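Local coordinates for malonyl CoA-acyl carrier protein transacylase (PDB 4RR5) that catalyses transfer of the malonyl group from malonyl-CoA to holo acyl carrier protein, a step in fatty acid biosynthesis, at residues Q201-C206 against E232-Q237; G90-L95 against Q108-R113. One frame throughout, in Å; residues are numbered along the deposited sequence.

Contact 1 of 2, residues Q201-C206 against E232-Q237; sequences QTLTAC and EKLIQQ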
loop_
_atom_site.group_PDB
_atom_site.type_symbol
_atom_site.label_atom_id
_atom_site.label_comp_id
_atom_site.label_asym_id
_atom_site.label_seq_id
_atom_site.Cartn_x
_atom_site.Cartn_y
_atom_site.Cartn_z
ATOM N N GLN A 201 -12.575 0.498 -15.817
ATOM C CA GLN A 201 -13.307 1.411 -16.687
ATOM C C GLN A 201 -13.167 2.841 -16.148
ATOM O O GLN A 201 -12.794 3.752 -16.880
ATOM C CB GLN A 201 -14.784 0.992 -16.806
ATOM C CG GLN A 201 -15.076 0.055 -17.996
ATOM C CD GLN A 201 -16.353 -0.792 -17.837
ATOM O OE1 GLN A 201 -17.254 -0.457 -17.064
ATOM N NE2 GLN A 201 -16.422 -1.899 -18.578
ATOM N N THR A 202 -13.432 3.023 -14.856
ATOM C CA THR A 202 -13.220 4.313 -14.193
ATOM C C THR A 202 -11.775 4.832 -14.310
ATOM O O THR A 202 -11.538 6.019 -14.595
ATOM C CB THR A 202 -13.598 4.221 -12.694
ATOM O OG1 THR A 202 -15.026 4.202 -12.556
ATOM C CG2 THR A 202 -13.009 5.392 -11.899
ATOM N N LEU A 203 -10.811 3.941 -14.086
ATOM C CA LEU A 203 -9.404 4.338 -14.081
ATOM C C LEU A 203 -8.908 4.808 -15.447
ATOM O O LEU A 203 -8.213 5.825 -15.532
ATOM C CB LEU A 203 -8.522 3.193 -13.585
ATOM C CG LEU A 203 -7.951 3.328 -12.171
ATOM C CD1 LEU A 203 -7.049 2.146 -11.804
ATOM C CD2 LEU A 203 -7.199 4.632 -12.015
ATOM N N THR A 204 -9.249 4.079 -16.511
ATOM C CA THR A 204 -8.781 4.445 -17.856
ATOM C C THR A 204 -9.265 5.822 -18.328
ATOM O O THR A 204 -8.578 6.456 -19.127
ATOM C CB THR A 204 -9.178 3.378 -18.921
ATOM O OG1 THR A 204 -10.338 2.665 -18.488
ATOM C CG2 THR A 204 -8.053 2.383 -19.156
ATOM N N ALA A 205 -10.416 6.287 -17.826
ATOM C CA ALA A 205 -10.980 7.593 -18.209
ATOM C C ALA A 205 -10.305 8.741 -17.489
ATOM O O ALA A 205 -10.640 9.909 -17.692
ATOM C CB ALA A 205 -12.465 7.636 -17.934
ATOM N N CYS A 206 -9.359 8.401 -16.630
ATOM C CA CYS A 206 -8.699 9.381 -15.802
ATOM C C CYS A 206 -7.367 9.712 -16.451
ATOM O O CYS A 206 -6.599 8.808 -16.760
ATOM C CB CYS A 206 -8.534 8.830 -14.378
ATOM S SG CYS A 206 -7.692 9.929 -13.237
ATOM N N GLU A 232 -1.430 1.768 -16.556
ATOM C CA GLU A 232 -1.485 0.370 -16.972
ATOM C C GLU A 232 -1.082 -0.532 -15.810
ATOM O O GLU A 232 -1.801 -1.454 -15.469
ATOM C CB GLU A 232 -0.580 0.126 -18.184
ATOM C CG GLU A 232 -0.769 -1.236 -18.862
ATOM C CD GLU A 232 0.454 -1.688 -19.665
ATOM O OE1 GLU A 232 1.248 -0.832 -20.128
ATOM O OE2 GLU A 232 0.631 -2.916 -19.812
ATOM N N LYS A 233 0.056 -0.258 -15.195
ATOM C CA LYS A 233 0.486 -1.028 -14.037
ATOM C C LYS A 233 -0.524 -0.948 -12.868
ATOM O O LYS A 233 -0.726 -1.918 -12.136
ATOM C CB LYS A 233 1.854 -0.547 -13.564
ATOM C CG LYS A 233 2.957 -0.584 -14.608
ATOM C CD LYS A 233 4.269 -0.247 -13.937
ATOM C CE LYS A 233 5.452 -0.265 -14.867
ATOM N NZ LYS A 233 6.672 -0.455 -14.039
ATOM N N LEU A 234 -1.150 0.213 -12.687
ATOM C CA LEU A 234 -2.088 0.384 -11.587
ATOM C C LEU A 234 -3.377 -0.408 -11.856
ATOM O O LEU A 234 -3.897 -1.101 -10.983
ATOM C CB LEU A 234 -2.384 1.866 -11.372
ATOM C CG LEU A 234 -3.339 2.185 -10.222
ATOM C CD1 LEU A 234 -2.665 1.861 -8.882
ATOM C CD2 LEU A 234 -3.808 3.639 -10.271
ATOM N N ILE A 235 -3.873 -0.308 -13.083
ATOM C CA ILE A 235 -5.033 -1.078 -13.523
ATOM C C ILE A 235 -4.825 -2.571 -13.309
ATOM O O ILE A 235 -5.761 -3.294 -12.966
ATOM C CB ILE A 235 -5.348 -0.800 -15.015
ATOM C CG1 ILE A 235 -6.051 0.556 -15.149
ATOM C CG2 ILE A 235 -6.196 -1.927 -15.629
ATOM C CD1 ILE A 235 -6.293 0.972 -16.559
ATOM N N GLN A 236 -3.587 -3.024 -13.482
ATOM C CA GLN A 236 -3.246 -4.423 -13.268
ATOM C C GLN A 236 -3.077 -4.805 -11.784
ATOM O O GLN A 236 -3.020 -5.986 -11.437
ATOM C CB GLN A 236 -1.973 -4.753 -14.038
ATOM C CG GLN A 236 -2.201 -4.816 -15.537
ATOM C CD GLN A 236 -0.912 -4.794 -16.333
ATOM O OE1 GLN A 236 0.179 -4.811 -15.769
ATOM N NE2 GLN A 236 -1.032 -4.757 -17.654
ATOM N N GLN A 237 -3.026 -3.808 -10.906
ATOM C CA GLN A 237 -2.597 -4.049 -9.537
ATOM C C GLN A 237 -3.589 -4.864 -8.721
ATOM O O GLN A 237 -3.194 -5.650 -7.865
ATOM C CB GLN A 237 -2.341 -2.724 -8.831
ATOM C CG GLN A 237 -1.842 -2.868 -7.406
ATOM C CD GLN A 237 -2.175 -1.661 -6.585
ATOM O OE1 GLN A 237 -3.322 -1.196 -6.597
ATOM N NE2 GLN A 237 -1.182 -1.126 -5.881
#
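Leu-203 reaches from helix 193-204 across to both Leu-234 and Ile-235 on helix 227-235. Start at its CB, which already lies 3.9 Å from Ile-235 CG1. Further out the side chain forks, and both prongs find the same methyl: CD1 and CD2 each come to Leu-234 CD2 at 3.9 Å. CD1 also sits alongside Ile-235 CG1, 3.8 Å off, because the leucine and isoleucine side chains run past each other in opposite directions, whereas Leu-234 meets Leu-203 crosswise. This is plain apolar helix packing inside the acyltransferase domain of the FabD family, with the Leu-234 side chain about 8 Å from that of Ser-88, the probable nucleophile. Phe-208 touches both leucines, and Leu-109 of helix 103-119 lies against Leu-203. Toward the solvent side, Ile-235 carries CG1 anti to its carbonyl carbon (chi1 -77°), and CD1 at the end of that branch meets Thr-204 CG2. The hydroxyl of Thr-204 is occupied within its own helix, hydrogen-bonded to the carbonyl O of Ala-200. Where helix 193-204 ends, Lys-231 NZ of helix 227-235 hydrogen-bonds the carbonyl oxygens of Thr-204 and Cys-206.

Contact 2 of 2, residues G90-L95 against Q108-R113; sequences GEYSAL and QLVKQR. With ACT (acetate ion), chain B.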
loop_
_atom_site.group_PDB
_atom_site.type_symbol
_atom_site.label_atom_id
_atom_site.label_comp_id
_atom_site.label_asym_id
_atom_site.label_seq_id
_atom_site.Cartn_x
_atom_site.Cartn_y
_atom_site.Cartn_z
ATOM N N GLY A 90 -0.908 2.067 -0.809
ATOM C CA GLY A 90 0.228 2.970 -0.817
ATOM C C GLY A 90 0.594 3.545 -2.181
ATOM O O GLY A 90 1.035 4.697 -2.279
ATOM N N GLU A 91 0.414 2.741 -3.230
ATOM C CA GLU A 91 0.760 3.143 -4.594
ATOM C C GLU A 91 0.028 4.425 -4.977
ATOM O O GLU A 91 0.601 5.294 -5.635
ATOM C CB GLU A 91 0.427 2.021 -5.592
ATOM C CG GLU A 91 0.896 2.264 -7.053
ATOM C CD GLU A 91 1.327 0.962 -7.733
ATOM O OE1 GLU A 91 0.809 0.652 -8.831
ATOM O OE2 GLU A 91 2.171 0.233 -7.149
ATOM N N TYR A 92 -1.232 4.540 -4.556
ATOM C CA TYR A 92 -2.023 5.745 -4.809
ATOM C C TYR A 92 -1.380 6.958 -4.150
ATOM O O TYR A 92 -1.255 8.013 -4.769
ATOM C CB TYR A 92 -3.474 5.558 -4.331
ATOM C CG TYR A 92 -4.232 4.596 -5.224
ATOM C CD1 TYR A 92 -4.099 3.211 -5.062
ATOM C CD2 TYR A 92 -5.043 5.065 -6.258
ATOM C CE1 TYR A 92 -4.754 2.327 -5.903
ATOM C CE2 TYR A 92 -5.707 4.188 -7.089
ATOM C CZ TYR A 92 -5.559 2.822 -6.914
ATOM O OH TYR A 92 -6.220 1.948 -7.752
ATOM N N SER A 93 -0.959 6.795 -2.902
ATOM C CA SER A 93 -0.259 7.854 -2.205
ATOM C C SER A 93 1.038 8.190 -2.937
ATOM O O SER A 93 1.393 9.363 -3.081
ATOM C CB SER A 93 0.031 7.456 -0.755
ATOM O OG SER A 93 -1.145 7.023 -0.085
ATOM N N ALA A 94 1.747 7.160 -3.390
ATOM C CA ALA A 94 2.983 7.369 -4.133
ATOM C C ALA A 94 2.707 8.141 -5.432
ATOM O O ALA A 94 3.408 9.095 -5.767
ATOM C CB ALA A 94 3.656 6.035 -4.425
ATOM N N LEU A 95 1.668 7.733 -6.148
ATOM C CA LEU A 95 1.271 8.399 -7.384
ATOM C C LEU A 95 0.911 9.878 -7.173
ATOM O O LEU A 95 1.258 10.729 -7.993
ATOM C CB LEU A 95 0.098 7.659 -8.017
ATOM C CG LEU A 95 0.468 6.279 -8.588
ATOM C CD1 LEU A 95 -0.770 5.550 -9.118
ATOM C CD2 LEU A 95 1.559 6.403 -9.686
ATOM N N GLN A 108 -10.837 10.224 -4.720
ATOM C CA GLN A 108 -12.010 9.637 -5.364
ATOM C C GLN A 108 -11.713 8.217 -5.885
ATOM O O GLN A 108 -12.525 7.302 -5.702
ATOM C CB GLN A 108 -12.522 10.534 -6.495
ATOM C CG GLN A 108 -13.925 10.138 -7.002
ATOM C CD GLN A 108 -15.001 10.080 -5.895
ATOM O OE1 GLN A 108 -15.771 9.115 -5.813
ATOM N NE2 GLN A 108 -15.069 11.120 -5.070
ATOM N N LEU A 109 -10.541 8.026 -6.493
ATOM C CA LEU A 109 -10.110 6.688 -6.907
ATOM C C LEU A 109 -10.026 5.721 -5.733
ATOM O O LEU A 109 -10.539 4.602 -5.799
ATOM C CB LEU A 109 -8.756 6.756 -7.620
ATOM C CG LEU A 109 -8.825 7.458 -8.973
ATOM C CD1 LEU A 109 -7.448 7.724 -9.512
ATOM C CD2 LEU A 109 -9.629 6.582 -9.925
ATOM N N VAL A 110 -9.382 6.153 -4.653
ATOM C CA VAL A 110 -9.216 5.306 -3.490
ATOM C C VAL A 110 -10.570 4.935 -2.902
ATOM O O VAL A 110 -10.816 3.779 -2.528
ATOM C CB VAL A 110 -8.354 6.000 -2.458
ATOM C CG1 VAL A 110 -8.492 5.322 -1.098
ATOM C CG2 VAL A 110 -6.902 6.010 -2.936
ATOM N N LYS A 111 -11.466 5.914 -2.857
ATOM C CA LYS A 111 -12.803 5.706 -2.320
ATOM C C LYS A 111 -13.528 4.619 -3.088
ATOM O O LYS A 111 -14.133 3.726 -2.497
ATOM C CB LYS A 111 -13.586 7.009 -2.370
ATOM C CG LYS A 111 -14.997 6.972 -1.847
ATOM C CD LYS A 111 -15.553 8.401 -1.948
ATOM C CE LYS A 111 -16.920 8.543 -1.323
ATOM N NZ LYS A 111 -17.931 7.843 -2.144
ATOM N N GLN A 112 -13.459 4.692 -4.411
ATOM C CA GLN A 112 -14.126 3.703 -5.243
ATOM C C GLN A 112 -13.424 2.363 -5.113
ATOM O O GLN A 112 -14.079 1.337 -4.935
ATOM C CB GLN A 112 -14.171 4.142 -6.705
ATOM C CG GLN A 112 -14.855 3.130 -7.615
ATOM C CD GLN A 112 -15.046 3.656 -9.028
ATOM O OE1 GLN A 112 -14.925 4.861 -9.266
ATOM N NE2 GLN A 112 -15.344 2.755 -9.974
ATOM N N ARG A 113 -12.094 2.388 -5.175
ATOM C CA ARG A 113 -11.295 1.175 -5.086
ATOM C C ARG A 113 -11.650 0.379 -3.842
ATOM O O ARG A 113 -11.848 -0.844 -3.907
ATOM C CB ARG A 113 -9.809 1.512 -5.069
ATOM C CG ARG A 113 -8.908 0.305 -5.034
ATOM C CD ARG A 113 -7.575 0.682 -4.429
ATOM N NE ARG A 113 -6.502 -0.230 -4.808
ATOM C CZ ARG A 113 -5.776 -0.927 -3.940
ATOM N NH1 ARG A 113 -5.999 -0.815 -2.641
ATOM N NH2 ARG A 113 -4.809 -1.725 -4.369
HETATM C C ACT B . -5.477 -3.946 -0.052
HETATM O O ACT B . -5.027 -2.868 -0.546
HETATM O OXT ACT B . -6.441 -3.850 0.752
HETATM C CH3 ACT B . -4.905 -5.303 -0.381
HETATM O O HOH W 1 -5.607 -0.847 -7.727
#
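The guanidinium of Arg-113 has Tyr-92 CD1 over one face, and at its edge, in plane, the water that bridges the two side chains; an acetate oxygen lies near the plane at another edge. Gly-90 closes the GxSxG pattern, consistent with a nucleophile elbow, and helix 90-97 runs on from it nearly antiparallel to helix 103-119, the short segments meeting at 170° with axes 10.7 Å apart. The same water sits in the plane of the Tyr-92 ring, 2.9 Å from OH, and accepts a bond from Arg-113 NE at 3.1 Å. Ring and guanidinium planes are 61° apart, so this is no parallel stack, though Tyr-92 CE1 comes to 3.3 Å from Arg-113 NE. The tyrosine side chain lies between the two helices: the methyl Val-110 CG2 is 3.7 Å from Tyr-92 CB and also touches CG and CD2, while Leu-109 CB approaches CE2 obliquely. Arg-113, with CG anti to the backbone N and the chain extended to NE, brings its head group to the active site. There NH2 bonds Gln-237 OE1 and Ser-88 OG, and NH1 bonds Gln-60 OE1. The acetate, probably from the crystallisation liquor, is also bonded to Ser-88 OG; its O accepts from Arg-113 NH1 at 3.1 Å, with an N-H...O angle of 157°.

Overall arrangement
From the N terminus, the chain passes strand 83-86 and the probable nucleophile Ser-88, then enters helix 90-97; contact 2 closes a 12-residue, largely helical connection as helix 103-119 runs back. Only much later, after four strands of the mixed sheet, and from helix 193-204, does contact 1 close a second, longer excursion of 25 residues, containing three short strands, onto helix 227-235. The two closures follow in series, neither nested nor crossed, yet in space their centres are 11 Å apart. Helix 193-204 is joined to helix 103-119 by the probable hydrogen bond of Thr-202 with Gln-112, and Leu-234 packs on Tyr-92. Thus four helices are drawn together beside Ser-88 and His-188.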